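UPF0147 protein MMP1188 (Methanococcus maripaludis S2, PDB 2QZG) is of unknown function but belongs to the UPF0147 family of archaeal proteins and forms a compact, all-helical fold found here as a two-chain assembly. Local coordinates at residues Y64-S69 / G84-L89; M22-V27 / N42-L47; P33-A38 / S69-M74. All blocks are in the same frame, centred on the assembly; numbering follows the deposited sequence.

Interaction 1 of 3, residues Y64-S69 / G84-L89; sequences YLDDIS and GIVSEL
L65 meets I85, V86 and L89 through one methyl, CD1, which makes three of the four contacts between the segments. The tight side is the approach of L65 CD1 to I85 CG2 at 3.8 Å, where the two side chains cross at about a right angle. V86 instead runs past L65 in the opposite direction: V86 CG2 is 4.0 Å from L65 CD1 and equally close to L65 CB, so V86 CG2 lies along the leucine from CB to its CD1 methyl. L89 adds a looser touch, its CD1 4.2 Å from L65 CD1. In L65, CG sits anti to the carbonyl carbon (chi1 -67°) and the extended second torsion carries CD1 out to this cluster. The solvent side is D66, an exposed residue whose OD1 comes only within 4.2 Å of V86 CG2, a marginal van der Waals contact. The axes of the short helical segments 64-68 and 84-89 approach to 10.9 Å at an angle of 144°, and just 153 Å² is buried, evidence that side-chain ends rather than close backbones make this antiparallel contact. Beyond it, I85 also reaches M22 and I26 of helix 12-27, I68 packs on helix 34-46, and L89 touches L47, while S87 and E88 pack on T91 and W83 of the second subunit.

Interaction 2 of 3, residues M22-V27 / N42-L47; sequences MLEEIV and NAKNAL
L23 against K44 opens the first shell: the leucine methyl CD1 lies 3.6 Å from K44 N and 3.9 Å from K44 CB, so it rests against the backbone of the facing helix as well as on the lysine's first carbon. The same methyl touches A43 CB and, at 4.2 Å, L47 CD1, while L23 CD2 also reaches the alanine methyl. This close fit agrees with the axes of the short helical segments 22-27 and 42-46, which approach to 9.6 Å and run antiparallel at 152°. At the border of the apolar patch, K44 NZ donates to E24 OE1 at 2.7 Å in a salt bridge that completes the first shell. The ammonium comes from above the carboxylate plane, 39° out of it, and the lysine CD passes 3.6 Å from the same oxygen. Two bent chains bring the charges together: K44 sets out with CG anti to the backbone N (chi1 -171°) and turns at its third torsion, whereas E24 folds at its second. Further out, L23 and A43 both pack on L65 of helix 54-68, and E24 also touches D41. The other glutamate oxygen, OE2, lies near OE2 of E28, so K44 probably offsets some of the negative charge gathered at this point. Chemically, then, the contact is divided: a buried leucine against alanine, leucine and backbone gives packing, and a partly exposed ion pair at its margin adds electrostatic pairing between helices 12-27 and 34-46.

Interaction 3 of 3, residues P33-A38 / S69-M74; sequences PRNIRA and SEDPNM
The amide of N35 and the carboxylate of D71 meet with their planes clearly inclined to each other. N35 ND2 donates to D71 OD2 at 2.9 Å; the acceptor lies close to the amide plane, but the donor stands above the carboxylate, 52° out of its plane, and the N-H...O angle is a bent 142°. With CG between the backbone N and the carbonyl carbon (chi1 71°), the N35 amide is directed at D71. At the other carboxylate oxygen, OD1, the I36 methyl CD1 lies 3.8 Å away, and N73 N makes a weak hydrogen bond to OD1 within the loop. D71 therefore links helix 34-46 to the type I turn that it opens, running from D71 to M74. Shortening D71 to an alanine takes away both carboxylate oxygens and would probably leave the N35 amide without this acceptor and freer to turn, with N73 N losing its weak partner. Next to the polar pair, I36 CD1 packs 3.6 Å from M74 CG, and the selenomethionine CE reaches I36 CG2 at 4.0 Å. P33, at the N-cap position of its helix, sets its ring carbon CG 3.8 Å from N73 O, and P33 O accepts from both I36 N and R37 N in the first turn. The loop thus packs against the start of helix 34-46; I68 of helix 54-68 touches N35, I36 and M74, while M74 continues onto R79 and I82 of helix 76-90.

How the interactions relate
From the N terminus, helix 12-27 comes first, and interaction 2 closes the loop that returns the chain along it as helix 34-46. Interaction 1 does the same for the next pair, helices 54-68 and 76-90, so these two contacts stand in series as successive antiparallel helical hairpins. Interaction 3 crosses both: its first segment lies inside the loop closed by interaction 2, and its second begins at S69, shared with interaction 1. It thereby joins the two hairpins at the ends where their connecting loops lie. The centres of interactions 1 and 2 are about 10 Å apart, with Y64 against N42, and R37 NE probably hydrogen-bonds to V27 O between interactions 2 and 3.

Interaction 1 of 3, residues Y64-S69 / G84-L89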
loop_
_atom_site.group_PDB
_atom_site.type_symbol
_atom_site.label_atom_id
_atom_site.label_comp_id
_atom_site.label_asym_id
_atom_site.label_seq_id
_atom_site.Cartn_x
_atom_site.Cartn_y
_atom_site.Cartn_z
ATOM N N TYR C 64 9.751 -9.909 9.320
ATOM C CA TYR C 64 8.757 -10.956 9.620
ATOM C C TYR C 64 7.933 -11.335 8.392
ATOM O O TYR C 64 7.711 -12.503 8.124
ATOM C CB TYR C 64 7.805 -10.529 10.745
ATOM C CG TYR C 64 8.353 -10.743 12.137
ATOM C CD1 TYR C 64 8.587 -12.035 12.630
ATOM C CD2 TYR C 64 8.643 -9.659 12.967
ATOM C CE1 TYR C 64 9.100 -12.238 13.928
ATOM C CE2 TYR C 64 9.159 -9.853 14.264
ATOM C CZ TYR C 64 9.383 -11.141 14.733
ATOM O OH TYR C 64 9.890 -11.328 16.009
ATOM N N LEU C 65 7.497 -10.325 7.651
ATOM C CA LEU C 65 6.634 -10.523 6.493
ATOM C C LEU C 65 7.400 -11.065 5.298
ATOM O O LEU C 65 6.892 -11.936 4.582
ATOM C CB LEU C 65 5.912 -9.214 6.141
ATOM C CG LEU C 65 4.900 -8.773 7.207
ATOM C CD1 LEU C 65 4.379 -7.373 6.897
ATOM C CD2 LEU C 65 3.742 -9.787 7.363
ATOM N N ASP C 66 8.623 -10.573 5.092
ATOM C CA ASP C 66 9.483 -11.071 3.997
ATOM C C ASP C 66 9.886 -12.522 4.217
ATOM O O ASP C 66 9.959 -13.290 3.270
ATOM C CB ASP C 66 10.746 -10.223 3.842
ATOM C CG ASP C 66 10.506 -8.938 3.083
ATOM O OD1 ASP C 66 9.364 -8.671 2.637
ATOM O OD2 ASP C 66 11.484 -8.177 2.920
ATOM N N ASP C 67 10.157 -12.888 5.469
ATOM C CA ASP C 67 10.511 -14.266 5.817
ATOM C C ASP C 67 9.364 -15.234 5.535
ATOM O O ASP C 67 9.591 -16.373 5.138
ATOM C CB ASP C 67 10.908 -14.376 7.300
ATOM C CG ASP C 67 12.259 -13.728 7.612
ATOM O OD1 ASP C 67 12.818 -12.978 6.755
ATOM O OD2 ASP C 67 12.751 -13.971 8.740
ATOM N N ILE C 68 8.137 -14.782 5.763
ATOM C CA ILE C 68 6.957 -15.638 5.608
ATOM C C ILE C 68 6.445 -15.638 4.163
ATOM O O ILE C 68 5.608 -16.457 3.793
ATOM C CB ILE C 68 5.836 -15.255 6.625
ATOM C CG1 ILE C 68 5.011 -16.482 7.016
ATOM C CG2 ILE C 68 4.963 -14.102 6.111
ATOM C CD1 ILE C 68 5.648 -17.345 8.097
ATOM N N SER C 69 6.986 -14.730 3.354
ATOM C CA SER C 69 6.598 -14.554 1.958
ATOM C C SER C 69 7.044 -15.716 1.100
ATOM O O SER C 69 6.495 -15.938 0.023
ATOM C CB SER C 69 7.199 -13.256 1.397
ATOM O OG SER C 69 8.548 -13.454 0.962
ATOM N N GLY C 84 0.990 -4.655 0.039
ATOM C CA GLY C 84 0.534 -3.342 0.459
ATOM C C GLY C 84 1.058 -2.858 1.807
ATOM O O GLY C 84 1.436 -1.696 1.914
ATOM N N ILE C 85 1.054 -3.727 2.827
ATOM C CA ILE C 85 1.609 -3.432 4.142
ATOM C C ILE C 85 3.130 -3.194 4.063
ATOM O O ILE C 85 3.636 -2.248 4.659
ATOM C CB ILE C 85 1.321 -4.586 5.160
ATOM C CG1 ILE C 85 -0.186 -4.764 5.390
ATOM C CG2 ILE C 85 2.080 -4.354 6.471
ATOM C CD1 ILE C 85 -0.580 -6.155 5.953
ATOM N N VAL C 86 3.860 -4.041 3.335
ATOM C CA VAL C 86 5.323 -3.849 3.196
ATOM C C VAL C 86 5.627 -2.519 2.508
ATOM O O VAL C 86 6.476 -1.755 2.974
ATOM C CB VAL C 86 5.995 -5.033 2.456
ATOM C CG1 VAL C 86 7.458 -4.693 2.018
ATOM C CG2 VAL C 86 5.970 -6.280 3.356
ATOM N N SER C 87 4.914 -2.246 1.410
ATOM C CA SER C 87 5.058 -0.987 0.665
ATOM C C SER C 87 4.897 0.224 1.580
ATOM O O SER C 87 5.663 1.167 1.517
ATOM C CB SER C 87 4.011 -0.922 -0.440
ATOM O OG SER C 87 4.220 -1.996 -1.323
ATOM N N GLU C 88 3.855 0.192 2.393
ATOM C CA GLU C 88 3.592 1.259 3.348
ATOM C C GLU C 88 4.642 1.337 4.451
ATOM O O GLU C 88 5.095 2.436 4.772
ATOM C CB GLU C 88 2.210 1.099 3.935
ATOM C CG GLU C 88 1.083 1.300 2.926
ATOM C CD GLU C 88 -0.254 0.889 3.519
ATOM O OE1 GLU C 88 -0.289 0.675 4.734
ATOM O OE2 GLU C 88 -1.265 0.786 2.795
ATOM N N LEU C 89 5.050 0.186 4.996
ATOM C CA LEU C 89 6.145 0.137 5.996
ATOM C C LEU C 89 7.427 0.773 5.485
ATOM O O LEU C 89 8.154 1.417 6.241
ATOM C CB LEU C 89 6.421 -1.304 6.457
ATOM C CG LEU C 89 5.468 -1.837 7.525
ATOM C CD1 LEU C 89 5.504 -3.377 7.643
ATOM C CD2 LEU C 89 5.776 -1.198 8.889
#

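Interaction 2 of 3, residues M22-V27 / N42-L47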
loop_
_atom_site.group_PDB
_atom_site.type_symbol
_atom_site.label_atom_id
_atom_site.label_comp_id
_atom_site.label_asym_id
_atom_site.label_seq_id
_atom_site.Cartn_x
_atom_site.Cartn_y
_atom_site.Cartn_z
HETATM N N MSE C 22 -4.309 -3.124 9.077
HETATM C CA MSE C 22 -4.189 -4.030 7.936
HETATM C C MSE C 22 -3.588 -5.366 8.351
HETATM O O MSE C 22 -4.048 -6.420 7.915
HETATM C CB MSE C 22 -3.381 -3.396 6.811
HETATM C CG MSE C 22 -4.177 -2.498 5.929
HETATM SE SE MSE C 22 -2.935 -1.605 4.697
HETATM C CE MSE C 22 -2.247 -0.321 5.934
ATOM N N LEU C 23 -2.573 -5.315 9.212
ATOM C CA LEU C 23 -1.988 -6.522 9.792
ATOM C C LEU C 23 -3.003 -7.326 10.605
ATOM O O LEU C 23 -3.048 -8.552 10.518
ATOM C CB LEU C 23 -0.757 -6.169 10.635
ATOM C CG LEU C 23 0.525 -5.864 9.845
ATOM C CD1 LEU C 23 1.575 -5.215 10.748
ATOM C CD2 LEU C 23 1.066 -7.125 9.209
ATOM N N GLU C 24 -3.823 -6.639 11.387
ATOM C CA GLU C 24 -4.850 -7.311 12.199
ATOM C C GLU C 24 -5.874 -8.054 11.349
ATOM O O GLU C 24 -6.419 -9.076 11.780
ATOM C CB GLU C 24 -5.525 -6.323 13.153
ATOM C CG GLU C 24 -6.375 -6.953 14.280
ATOM C CD GLU C 24 -5.644 -8.034 15.091
ATOM O OE1 GLU C 24 -4.443 -7.852 15.419
ATOM O OE2 GLU C 24 -6.273 -9.073 15.396
ATOM N N GLU C 25 -6.113 -7.546 10.144
ATOM C CA GLU C 25 -7.021 -8.165 9.183
ATOM C C GLU C 25 -6.564 -9.588 8.828
ATOM O O GLU C 25 -7.356 -10.532 8.874
ATOM C CB GLU C 25 -7.151 -7.284 7.931
ATOM C CG GLU C 25 -8.335 -7.619 7.013
ATOM C CD GLU C 25 -8.546 -6.572 5.912
ATOM O OE1 GLU C 25 -7.693 -5.669 5.765
ATOM O OE2 GLU C 25 -9.568 -6.648 5.195
ATOM N N ILE C 26 -5.284 -9.736 8.497
ATOM C CA ILE C 26 -4.673 -11.050 8.235
ATOM C C ILE C 26 -4.673 -11.947 9.481
ATOM O O ILE C 26 -4.897 -13.161 9.384
ATOM C CB ILE C 26 -3.216 -10.891 7.795
ATOM C CG1 ILE C 26 -3.119 -10.030 6.506
ATOM C CG2 ILE C 26 -2.545 -12.258 7.661
ATOM C CD1 ILE C 26 -1.680 -9.683 6.110
ATOM N N VAL C 27 -4.385 -11.349 10.635
ATOM C CA VAL C 27 -4.359 -12.070 11.916
ATOM C C VAL C 27 -5.704 -12.742 12.178
ATOM O O VAL C 27 -5.749 -13.903 12.582
ATOM C CB VAL C 27 -3.912 -11.157 13.102
ATOM C CG1 VAL C 27 -4.108 -11.844 14.485
ATOM C CG2 VAL C 27 -2.447 -10.756 12.946
ATOM N N ASN C 42 3.301 -11.009 14.756
ATOM C CA ASN C 42 4.689 -10.711 15.076
ATOM C C ASN C 42 5.141 -9.370 14.505
ATOM O O ASN C 42 5.799 -8.563 15.186
ATOM C CB ASN C 42 5.573 -11.851 14.585
ATOM C CG ASN C 42 5.340 -13.142 15.363
ATOM O OD1 ASN C 42 4.741 -13.128 16.440
ATOM N ND2 ASN C 42 5.809 -14.256 14.820
ATOM N N ALA C 43 4.766 -9.128 13.252
ATOM C CA ALA C 43 5.093 -7.874 12.572
ATOM C C ALA C 43 4.395 -6.698 13.255
ATOM O O ALA C 43 5.000 -5.637 13.494
ATOM C CB ALA C 43 4.676 -7.960 11.117
ATOM N N LYS C 44 3.123 -6.901 13.591
ATOM C CA LYS C 44 2.332 -5.882 14.260
ATOM C C LYS C 44 2.914 -5.496 15.631
ATOM O O LYS C 44 2.991 -4.309 15.963
ATOM C CB LYS C 44 0.878 -6.351 14.367
ATOM C CG LYS C 44 -0.072 -5.275 14.843
ATOM C CD LYS C 44 -1.484 -5.817 15.052
ATOM C CE LYS C 44 -2.073 -5.202 16.302
ATOM N NZ LYS C 44 -3.455 -5.650 16.652
ATOM N N ASN C 45 3.327 -6.490 16.423
ATOM C CA ASN C 45 3.944 -6.204 17.712
ATOM C C ASN C 45 5.339 -5.594 17.591
ATOM O O ASN C 45 5.743 -4.834 18.451
ATOM C CB ASN C 45 3.982 -7.460 18.593
ATOM C CG ASN C 45 2.599 -7.928 18.989
ATOM O OD1 ASN C 45 1.741 -7.129 19.339
ATOM N ND2 ASN C 45 2.382 -9.229 18.941
ATOM N N ALA C 46 6.069 -5.953 16.540
ATOM C CA ALA C 46 7.368 -5.327 16.227
ATOM C C ALA C 46 7.264 -3.802 16.095
ATOM O O ALA C 46 8.174 -3.080 16.498
ATOM C CB ALA C 46 7.967 -5.937 14.952
ATOM N N LEU C 47 6.146 -3.326 15.545
ATOM C CA LEU C 47 5.893 -1.882 15.361
ATOM C C LEU C 47 5.727 -1.102 16.645
ATOM O O LEU C 47 5.877 0.117 16.647
ATOM C CB LEU C 47 4.648 -1.640 14.511
ATOM C CG LEU C 47 4.724 -1.995 13.042
ATOM C CD1 LEU C 47 3.372 -1.764 12.389
ATOM C CD2 LEU C 47 5.811 -1.159 12.362
#

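Interaction 3 of 3, residues P33-A38 / S69-M74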
loop_
_atom_site.group_PDB
_atom_site.type_symbol
_atom_site.label_atom_id
_atom_site.label_comp_id
_atom_site.label_asym_id
_atom_site.label_seq_id
_atom_site.Cartn_x
_atom_site.Cartn_y
_atom_site.Cartn_z
ATOM N N PRO C 33 -3.080 -19.902 6.731
ATOM C CA PRO C 33 -2.306 -20.767 7.625
ATOM C C PRO C 33 -1.923 -20.054 8.932
ATOM O O PRO C 33 -1.569 -18.865 8.934
ATOM C CB PRO C 33 -1.063 -21.090 6.800
ATOM C CG PRO C 33 -1.548 -21.065 5.388
ATOM C CD PRO C 33 -2.598 -19.981 5.337
ATOM N N ARG C 34 -2.002 -20.783 10.030
ATOM C CA ARG C 34 -1.738 -20.215 11.334
ATOM C C ARG C 34 -0.341 -19.605 11.435
ATOM O O ARG C 34 -0.169 -18.605 12.111
ATOM C CB ARG C 34 -2.015 -21.247 12.447
ATOM C CG ARG C 34 -3.488 -21.591 12.528
ATOM C CD ARG C 34 -3.859 -22.351 13.743
ATOM N NE ARG C 34 -4.172 -21.475 14.864
ATOM C CZ ARG C 34 -5.401 -21.128 15.226
ATOM N NH1 ARG C 34 -6.461 -21.581 14.559
ATOM N NH2 ARG C 34 -5.558 -20.315 16.254
ATOM N N ASN C 35 0.646 -20.180 10.753
ATOM C CA ASN C 35 2.001 -19.627 10.793
ATOM C C ASN C 35 2.129 -18.238 10.130
ATOM O O ASN C 35 2.951 -17.424 10.528
ATOM C CB ASN C 35 3.018 -20.610 10.211
ATOM C CG ASN C 35 2.891 -20.764 8.711
ATOM O OD1 ASN C 35 1.815 -21.073 8.196
ATOM N ND2 ASN C 35 3.997 -20.545 7.997
ATOM N N ILE C 36 1.287 -17.972 9.141
ATOM C CA ILE C 36 1.326 -16.707 8.410
ATOM C C ILE C 36 0.556 -15.630 9.184
ATOM O O ILE C 36 0.978 -14.471 9.244
ATOM C CB ILE C 36 0.791 -16.862 6.969
ATOM C CG1 ILE C 36 1.730 -17.744 6.151
ATOM C CG2 ILE C 36 0.626 -15.495 6.292
ATOM C CD1 ILE C 36 1.063 -18.442 4.964
ATOM N N ARG C 37 -0.584 -16.018 9.728
ATOM C CA ARG C 37 -1.312 -15.230 10.711
ATOM C C ARG C 37 -0.451 -14.853 11.941
ATOM O O ARG C 37 -0.544 -13.727 12.444
ATOM C CB ARG C 37 -2.548 -16.008 11.168
ATOM C CG ARG C 37 -3.561 -16.325 10.057
ATOM C CD ARG C 37 -4.657 -17.300 10.556
ATOM N NE ARG C 37 -5.465 -16.697 11.610
ATOM C CZ ARG C 37 -6.424 -17.303 12.309
ATOM N NH1 ARG C 37 -6.744 -18.579 12.104
ATOM N NH2 ARG C 37 -7.069 -16.611 13.230
ATOM N N ALA C 38 0.342 -15.806 12.451
ATOM C CA ALA C 38 1.265 -15.516 13.565
ATOM C C ALA C 38 2.368 -14.536 13.146
ATOM O O ALA C 38 2.711 -13.626 13.909
ATOM C CB ALA C 38 1.860 -16.791 14.144
ATOM N N SER C 69 6.986 -14.730 3.354
ATOM C CA SER C 69 6.598 -14.554 1.958
ATOM C C SER C 69 7.044 -15.716 1.100
ATOM O O SER C 69 6.495 -15.938 0.023
ATOM C CB SER C 69 7.199 -13.256 1.397
ATOM O OG SER C 69 8.548 -13.454 0.962
ATOM N N GLU C 70 8.046 -16.445 1.582
ATOM C CA GLU C 70 8.609 -17.570 0.850
ATOM C C GLU C 70 7.868 -18.879 1.176
ATOM O O GLU C 70 8.224 -19.954 0.682
ATOM C CB GLU C 70 10.109 -17.685 1.139
ATOM C CG GLU C 70 10.947 -18.166 -0.058
ATOM C CD GLU C 70 11.172 -17.083 -1.110
ATOM O OE1 GLU C 70 11.153 -15.878 -0.759
ATOM O OE2 GLU C 70 11.372 -17.439 -2.289
ATOM N N ASP C 71 6.832 -18.758 2.010
ATOM C CA ASP C 71 5.947 -19.865 2.367
ATOM C C ASP C 71 5.119 -20.264 1.140
ATOM O O ASP C 71 4.403 -19.434 0.579
ATOM C CB ASP C 71 5.024 -19.447 3.519
ATOM C CG ASP C 71 4.544 -20.620 4.349
ATOM O OD1 ASP C 71 3.509 -21.224 3.994
ATOM O OD2 ASP C 71 5.189 -20.920 5.378
ATOM N N PRO C 72 5.205 -21.538 0.727
ATOM C CA PRO C 72 4.482 -21.965 -0.477
ATOM C C PRO C 72 2.957 -22.027 -0.300
ATOM O O PRO C 72 2.224 -22.049 -1.305
ATOM C CB PRO C 72 5.054 -23.362 -0.757
ATOM C CG PRO C 72 5.503 -23.863 0.568
ATOM C CD PRO C 72 5.967 -22.644 1.340
ATOM N N ASN C 73 2.495 -22.055 0.957
ATOM C CA ASN C 73 1.067 -22.183 1.267
ATOM C C ASN C 73 0.300 -20.872 1.340
ATOM O O ASN C 73 -0.889 -20.840 1.663
ATOM C CB ASN C 73 0.861 -22.974 2.560
ATOM C CG ASN C 73 0.361 -24.387 2.300
ATOM O OD1 ASN C 73 0.569 -24.947 1.221
ATOM N ND2 ASN C 73 -0.326 -24.957 3.280
HETATM N N MSE C 74 0.964 -19.778 1.026
HETATM C CA MSE C 74 0.283 -18.512 1.184
HETATM C C MSE C 74 -0.755 -18.180 0.119
HETATM O O MSE C 74 -0.476 -18.285 -1.082
HETATM C CB MSE C 74 1.254 -17.384 1.321
HETATM C CG MSE C 74 0.588 -16.290 2.091
HETATM SE SE MSE C 74 1.559 -14.788 1.790
HETATM C CE MSE C 74 2.961 -15.071 3.111
#